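Local coordinates for fibronectin type III domain-containing protein (Simiduia agarivorans, PDB 6P2K), which is a family GH74 glycoside hydrolase of beta-propeller build, here without the rest of a longer chain, that probably cleaves the backbone of xyloglucan-type polysaccharides, at residues R512-M526 with I569-V583. Numbering follows the deposited sequence.
Sequences RDVAVSPANPAKVFM and IARKIAPHPTNEKVV
Strands 512-516 and 572-575 run nearly parallel, 18° apart with axes 6.1 Å from each other at closest; no backbone-to-backbone hydrogen bond joins them, and side chains meet one another and the facing backbone. Asp513 OD2 takes the Ile573 N-H on its anti side in an almost straight 2.8 Å bond, while OD1 binds zinc together with Asp405, so both carboxylate oxygens are held. Next along, Ala515 CB rests 3.8 Å from Ile573 CB, and the Pro575 ring fits between Ala515, Ser517 and Phe525. Val583 CG2 sits over the centre of the Phe525 ring, a CH-pi contact 4.2 Å from the centroid. At the turns, Glu580 OE2 accepts from Lys523 NZ (2.7 Å, a salt bridge) and Asn520 ND2 (3.0 Å), which approach from opposite faces of the carboxylate; a water also links Lys523 NZ to Glu580 O. At the other end Arg571 CD lies over one face of the Arg512 guanidinium, 3.4 Å from NH2, which hydrogen-bonds to Trp616 O, while Arg571 hydrogen-bonds through NH2 to Thr744 O and forms a salt bridge through NE with Asp617. Each segment holds the first hairpin of an antiparallel sheet, and these consecutive sheets pack face to face, as neighbouring beta-propeller blades do, beside a zinc site.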
loop_
_atom_site.group_PDB
_atom_site.type_symbol
_atom_site.label_atom_id
_atom_site.label_comp_id
_atom_site.label_asym_id
_atom_site.label_seq_id
_atom_site.Cartn_x
_atom_site.Cartn_y
_atom_site.Cartn_z
ATOM N N ARG B 512 -12.715 -32.874 -15.686
ATOM C CA ARG B 512 -12.600 -34.040 -14.813
ATOM C C ARG B 512 -11.161 -34.286 -14.376
ATOM O O ARG B 512 -10.931 -34.818 -13.285
ATOM C CB ARG B 512 -13.179 -35.282 -15.485
ATOM C CG ARG B 512 -13.428 -36.390 -14.485
ATOM C CD ARG B 512 -14.199 -37.558 -15.057
ATOM N NE ARG B 512 -14.338 -38.606 -14.050
ATOM C CZ ARG B 512 -14.370 -39.907 -14.319
ATOM N NH1 ARG B 512 -14.277 -40.330 -15.574
ATOM N NH2 ARG B 512 -14.490 -40.787 -13.328
ATOM N N ASP B 513 -10.179 -33.906 -15.190
ATOM C CA ASP B 513 -8.820 -33.806 -14.681
ATOM C C ASP B 513 -8.158 -32.550 -15.225
ATOM O O ASP B 513 -8.504 -32.044 -16.296
ATOM C CB ASP B 513 -7.962 -35.040 -15.009
ATOM C CG ASP B 513 -6.716 -35.158 -14.110
ATOM O OD1 ASP B 513 -6.790 -34.896 -12.878
ATOM O OD2 ASP B 513 -5.650 -35.534 -14.649
ATOM N N VAL B 514 -7.222 -32.045 -14.431
ATOM C CA VAL B 514 -6.380 -30.902 -14.747
ATOM C C VAL B 514 -4.966 -31.315 -14.377
ATOM O O VAL B 514 -4.740 -31.814 -13.270
ATOM C CB VAL B 514 -6.805 -29.650 -13.954
ATOM C CG1 VAL B 514 -5.793 -28.532 -14.121
ATOM C CG2 VAL B 514 -8.207 -29.201 -14.350
ATOM N N ALA B 515 -4.020 -31.143 -15.298
ATOM C CA ALA B 515 -2.671 -31.628 -15.049
ATOM C C ALA B 515 -1.638 -30.665 -15.610
ATOM O O ALA B 515 -1.817 -30.102 -16.695
ATOM C CB ALA B 515 -2.465 -33.028 -15.645
ATOM N N VAL B 516 -0.549 -30.499 -14.862
ATOM C CA VAL B 516 0.541 -29.595 -15.207
ATOM C C VAL B 516 1.644 -30.390 -15.893
ATOM O O VAL B 516 1.968 -31.515 -15.484
ATOM C CB VAL B 516 1.063 -28.886 -13.942
ATOM C CG1 VAL B 516 2.227 -27.988 -14.268
ATOM C CG2 VAL B 516 -0.058 -28.095 -13.280
ATOM N N SER B 517 2.215 -29.820 -16.944
ATOM C CA SER B 517 3.321 -30.472 -17.641
ATOM C C SER B 517 4.575 -30.453 -16.780
ATOM O O SER B 517 5.031 -29.368 -16.400
ATOM C CB SER B 517 3.598 -29.774 -18.970
ATOM O OG SER B 517 4.933 -30.000 -19.399
ATOM N N PRO B 518 5.167 -31.606 -16.454
ATOM C CA PRO B 518 6.432 -31.580 -15.704
ATOM C C PRO B 518 7.569 -30.951 -16.487
ATOM O O PRO B 518 8.482 -30.383 -15.878
ATOM C CB PRO B 518 6.700 -33.061 -15.408
ATOM C CG PRO B 518 5.367 -33.733 -15.533
ATOM C CD PRO B 518 4.645 -32.975 -16.614
ATOM N N ALA B 519 7.541 -31.033 -17.820
ATOM C CA ALA B 519 8.599 -30.431 -18.622
ATOM C C ALA B 519 8.497 -28.913 -18.636
ATOM O O ALA B 519 9.512 -28.227 -18.798
ATOM C CB ALA B 519 8.553 -30.977 -20.048
ATOM N N ASN B 520 7.288 -28.378 -18.471
ATOM C CA ASN B 520 7.068 -26.932 -18.473
ATOM C C ASN B 520 5.933 -26.641 -17.509
ATOM O O ASN B 520 4.760 -26.568 -17.902
ATOM C CB ASN B 520 6.748 -26.412 -19.874
ATOM C CG ASN B 520 6.501 -24.912 -19.904
ATOM O OD1 ASN B 520 6.671 -24.220 -18.902
ATOM N ND2 ASN B 520 6.097 -24.404 -21.063
ATOM N N PRO B 521 6.243 -26.462 -16.222
ATOM C CA PRO B 521 5.183 -26.308 -15.216
ATOM C C PRO B 521 4.364 -25.033 -15.352
ATOM O O PRO B 521 3.464 -24.812 -14.534
ATOM C CB PRO B 521 5.954 -26.332 -13.888
ATOM C CG PRO B 521 7.339 -25.901 -14.247
ATOM C CD PRO B 521 7.591 -26.429 -15.630
ATOM N N ALA B 522 4.637 -24.187 -16.344
ATOM C CA ALA B 522 3.738 -23.081 -16.642
ATOM C C ALA B 522 2.576 -23.509 -17.527
ATOM O O ALA B 522 1.581 -22.780 -17.621
ATOM C CB ALA B 522 4.508 -21.939 -17.311
ATOM N N LYS B 523 2.677 -24.671 -18.165
ATOM C CA LYS B 523 1.679 -25.159 -19.108
ATOM C C LYS B 523 0.737 -26.127 -18.404
ATOM O O LYS B 523 1.192 -27.058 -17.730
ATOM C CB LYS B 523 2.363 -25.843 -20.294
ATOM C CG LYS B 523 1.426 -26.541 -21.266
ATOM C CD LYS B 523 2.159 -26.908 -22.556
ATOM C CE LYS B 523 2.633 -25.661 -23.292
ATOM N NZ LYS B 523 3.419 -25.987 -24.522
ATOM N N VAL B 524 -0.569 -25.909 -18.561
ATOM C CA VAL B 524 -1.590 -26.680 -17.855
ATOM C C VAL B 524 -2.576 -27.248 -18.868
ATOM O O VAL B 524 -3.065 -26.518 -19.737
ATOM C CB VAL B 524 -2.334 -25.824 -16.808
ATOM C CG1 VAL B 524 -3.267 -26.697 -15.978
ATOM C CG2 VAL B 524 -1.344 -25.083 -15.908
ATOM N N PHE B 525 -2.875 -28.543 -18.746
ATOM C CA PHE B 525 -3.855 -29.226 -19.580
ATOM C C PHE B 525 -5.128 -29.494 -18.784
ATOM O O PHE B 525 -5.086 -29.680 -17.564
ATOM C CB PHE B 525 -3.318 -30.563 -20.107
ATOM C CG PHE B 525 -2.132 -30.436 -21.017
ATOM C CD1 PHE B 525 -2.303 -30.254 -22.379
ATOM C CD2 PHE B 525 -0.843 -30.529 -20.512
ATOM C CE1 PHE B 525 -1.209 -30.146 -23.222
ATOM C CE2 PHE B 525 0.256 -30.426 -21.350
ATOM C CZ PHE B 525 0.074 -30.232 -22.704
ATOM N N MET B 526 -6.259 -29.532 -19.490
ATOM C CA MET B 526 -7.540 -29.852 -18.874
ATOM C C MET B 526 -8.476 -30.411 -19.940
ATOM O O MET B 526 -8.426 -29.999 -21.101
ATOM C CB MET B 526 -8.163 -28.622 -18.204
ATOM C CG MET B 526 -8.470 -27.477 -19.167
ATOM S SD MET B 526 -8.020 -25.852 -18.511
ATOM C CE MET B 526 -6.227 -25.962 -18.514
ATOM N N ILE B 569 -14.407 -37.888 -22.414
ATOM C CA ILE B 569 -14.202 -37.633 -20.993
ATOM C C ILE B 569 -12.847 -38.202 -20.603
ATOM O O ILE B 569 -12.496 -39.315 -21.007
ATOM C CB ILE B 569 -15.316 -38.256 -20.125
ATOM C CG1 ILE B 569 -16.688 -37.714 -20.521
ATOM C CG2 ILE B 569 -15.062 -37.996 -18.652
ATOM C CD1 ILE B 569 -17.846 -38.532 -19.982
ATOM N N ALA B 570 -12.085 -37.444 -19.818
ATOM C CA ALA B 570 -10.787 -37.889 -19.327
ATOM C C ALA B 570 -10.847 -38.086 -17.821
ATOM O O ALA B 570 -11.362 -37.229 -17.098
ATOM C CB ALA B 570 -9.685 -36.889 -19.679
ATOM N N ARG B 571 -10.318 -39.214 -17.350
ATOM C CA ARG B 571 -10.201 -39.454 -15.919
ATOM C C ARG B 571 -8.859 -38.993 -15.366
ATOM O O ARG B 571 -8.795 -38.514 -14.229
ATOM C CB ARG B 571 -10.413 -40.941 -15.617
ATOM C CG ARG B 571 -10.125 -41.349 -14.173
ATOM C CD ARG B 571 -11.119 -40.742 -13.198
ATOM N NE ARG B 571 -10.958 -41.292 -11.853
ATOM C CZ ARG B 571 -10.050 -40.872 -10.978
ATOM N NH1 ARG B 571 -9.217 -39.888 -11.303
ATOM N NH2 ARG B 571 -9.974 -41.435 -9.779
ATOM N N LYS B 572 -7.790 -39.113 -16.148
ATOM C CA LYS B 572 -6.480 -38.634 -15.739
ATOM C C LYS B 572 -5.706 -38.196 -16.973
ATOM O O LYS B 572 -5.728 -38.877 -18.001
ATOM C CB LYS B 572 -5.694 -39.712 -14.980
ATOM C CG LYS B 572 -4.243 -39.336 -14.733
ATOM C CD LYS B 572 -3.729 -39.865 -13.408
ATOM C CE LYS B 572 -2.365 -39.268 -13.085
ATOM N NZ LYS B 572 -1.647 -40.064 -12.054
ATOM N N ILE B 573 -5.034 -37.055 -16.864
ATOM C CA ILE B 573 -4.153 -36.545 -17.906
ATOM C C ILE B 573 -2.719 -36.737 -17.439
ATOM O O ILE B 573 -2.371 -36.356 -16.315
ATOM C CB ILE B 573 -4.435 -35.066 -18.218
ATOM C CG1 ILE B 573 -5.873 -34.887 -18.710
ATOM C CG2 ILE B 573 -3.451 -34.546 -19.249
ATOM C CD1 ILE B 573 -6.273 -33.432 -18.888
ATOM N N ALA B 574 -1.890 -37.333 -18.298
ATOM C CA ALA B 574 -0.494 -37.634 -17.985
ATOM C C ALA B 574 0.395 -36.961 -19.021
ATOM O O ALA B 574 0.713 -37.559 -20.062
ATOM C CB ALA B 574 -0.252 -39.142 -17.947
ATOM N N PRO B 575 0.814 -35.720 -18.785
ATOM C CA PRO B 575 1.744 -35.071 -19.713
ATOM C C PRO B 575 3.096 -35.763 -19.700
ATOM O O PRO B 575 3.537 -36.302 -18.682
ATOM C CB PRO B 575 1.847 -33.636 -19.179
ATOM C CG PRO B 575 0.660 -33.470 -18.266
ATOM C CD PRO B 575 0.439 -34.831 -17.675
ATOM N N HIS B 576 3.748 -35.747 -20.859
ATOM C CA HIS B 576 5.028 -36.422 -21.011
ATOM C C HIS B 576 6.053 -35.802 -20.062
ATOM O O HIS B 576 6.093 -34.576 -19.905
ATOM C CB HIS B 576 5.496 -36.322 -22.464
ATOM C CG HIS B 576 6.653 -37.210 -22.803
ATOM N ND1 HIS B 576 7.931 -36.980 -22.340
ATOM C CD2 HIS B 576 6.725 -38.320 -23.575
ATOM C CE1 HIS B 576 8.739 -37.917 -22.806
ATOM N NE2 HIS B 576 8.033 -38.740 -23.560
ATOM N N PRO B 577 6.885 -36.614 -19.401
ATOM C CA PRO B 577 7.748 -36.062 -18.343
ATOM C C PRO B 577 8.830 -35.120 -18.845
ATOM O O PRO B 577 9.275 -34.255 -18.079
ATOM C CB PRO B 577 8.351 -37.316 -17.692
ATOM C CG PRO B 577 8.232 -38.383 -18.732
ATOM C CD PRO B 577 6.962 -38.083 -19.467
ATOM N N THR B 578 9.278 -35.254 -20.097
ATOM C CA THR B 578 10.341 -34.400 -20.619
ATOM C C THR B 578 10.014 -33.712 -21.936
ATOM O O THR B 578 10.794 -32.856 -22.365
ATOM C CB THR B 578 11.642 -35.198 -20.809
ATOM O OG1 THR B 578 11.452 -36.195 -21.820
ATOM C CG2 THR B 578 12.064 -35.870 -19.510
ATOM N N ASN B 579 8.907 -34.049 -22.591
ATOM C CA ASN B 579 8.549 -33.467 -23.883
ATOM C C ASN B 579 7.179 -32.810 -23.745
ATOM O O ASN B 579 6.152 -33.498 -23.723
ATOM C CB ASN B 579 8.558 -34.533 -24.975
ATOM C CG ASN B 579 8.400 -33.950 -26.366
ATOM O OD1 ASN B 579 8.096 -32.767 -26.530
ATOM N ND2 ASN B 579 8.601 -34.784 -27.382
ATOM N N GLU B 580 7.156 -31.476 -23.669
ATOM C CA GLU B 580 5.885 -30.790 -23.465
ATOM C C GLU B 580 4.980 -30.844 -24.689
ATOM O O GLU B 580 3.821 -30.429 -24.591
ATOM C CB GLU B 580 6.120 -29.338 -23.034
ATOM C CG GLU B 580 6.691 -28.411 -24.091
ATOM C CD GLU B 580 6.882 -26.992 -23.565
ATOM O OE1 GLU B 580 8.043 -26.590 -23.336
ATOM O OE2 GLU B 580 5.872 -26.281 -23.371
ATOM N N LYS B 581 5.461 -31.361 -25.821
ATOM C CA LYS B 581 4.637 -31.541 -27.011
ATOM C C LYS B 581 3.871 -32.858 -27.026
ATOM O O LYS B 581 3.179 -33.136 -28.010
ATOM C CB LYS B 581 5.491 -31.465 -28.282
ATOM C CG LYS B 581 6.233 -30.161 -28.493
ATOM C CD LYS B 581 7.071 -30.246 -29.757
ATOM C CE LYS B 581 7.254 -28.888 -30.403
ATOM N NZ LYS B 581 8.417 -28.162 -29.830
ATOM N N VAL B 582 3.984 -33.681 -25.985
ATOM C CA VAL B 582 3.325 -34.980 -25.939
ATOM C C VAL B 582 2.516 -35.068 -24.655
ATOM O O VAL B 582 3.005 -34.697 -23.581
ATOM C CB VAL B 582 4.335 -36.144 -26.024
ATOM C CG1 VAL B 582 3.629 -37.477 -25.840
ATOM C CG2 VAL B 582 5.063 -36.113 -27.359
ATOM N N VAL B 583 1.279 -35.548 -24.765
ATOM C CA VAL B 583 0.388 -35.703 -23.623
ATOM C C VAL B 583 -0.413 -36.987 -23.798
ATOM O O VAL B 583 -0.817 -37.335 -24.913
ATOM C CB VAL B 583 -0.540 -34.478 -23.458
ATOM C CG1 VAL B 583 -1.492 -34.350 -24.641
ATOM C CG2 VAL B 583 -1.310 -34.557 -22.150
HETATM O O HOH W 1 -9.818 -36.843 -12.333
HETATM O O HOH W 2 4.893 -32.370 -20.535
HETATM O O HOH W 3 2.907 -28.139 -25.951
#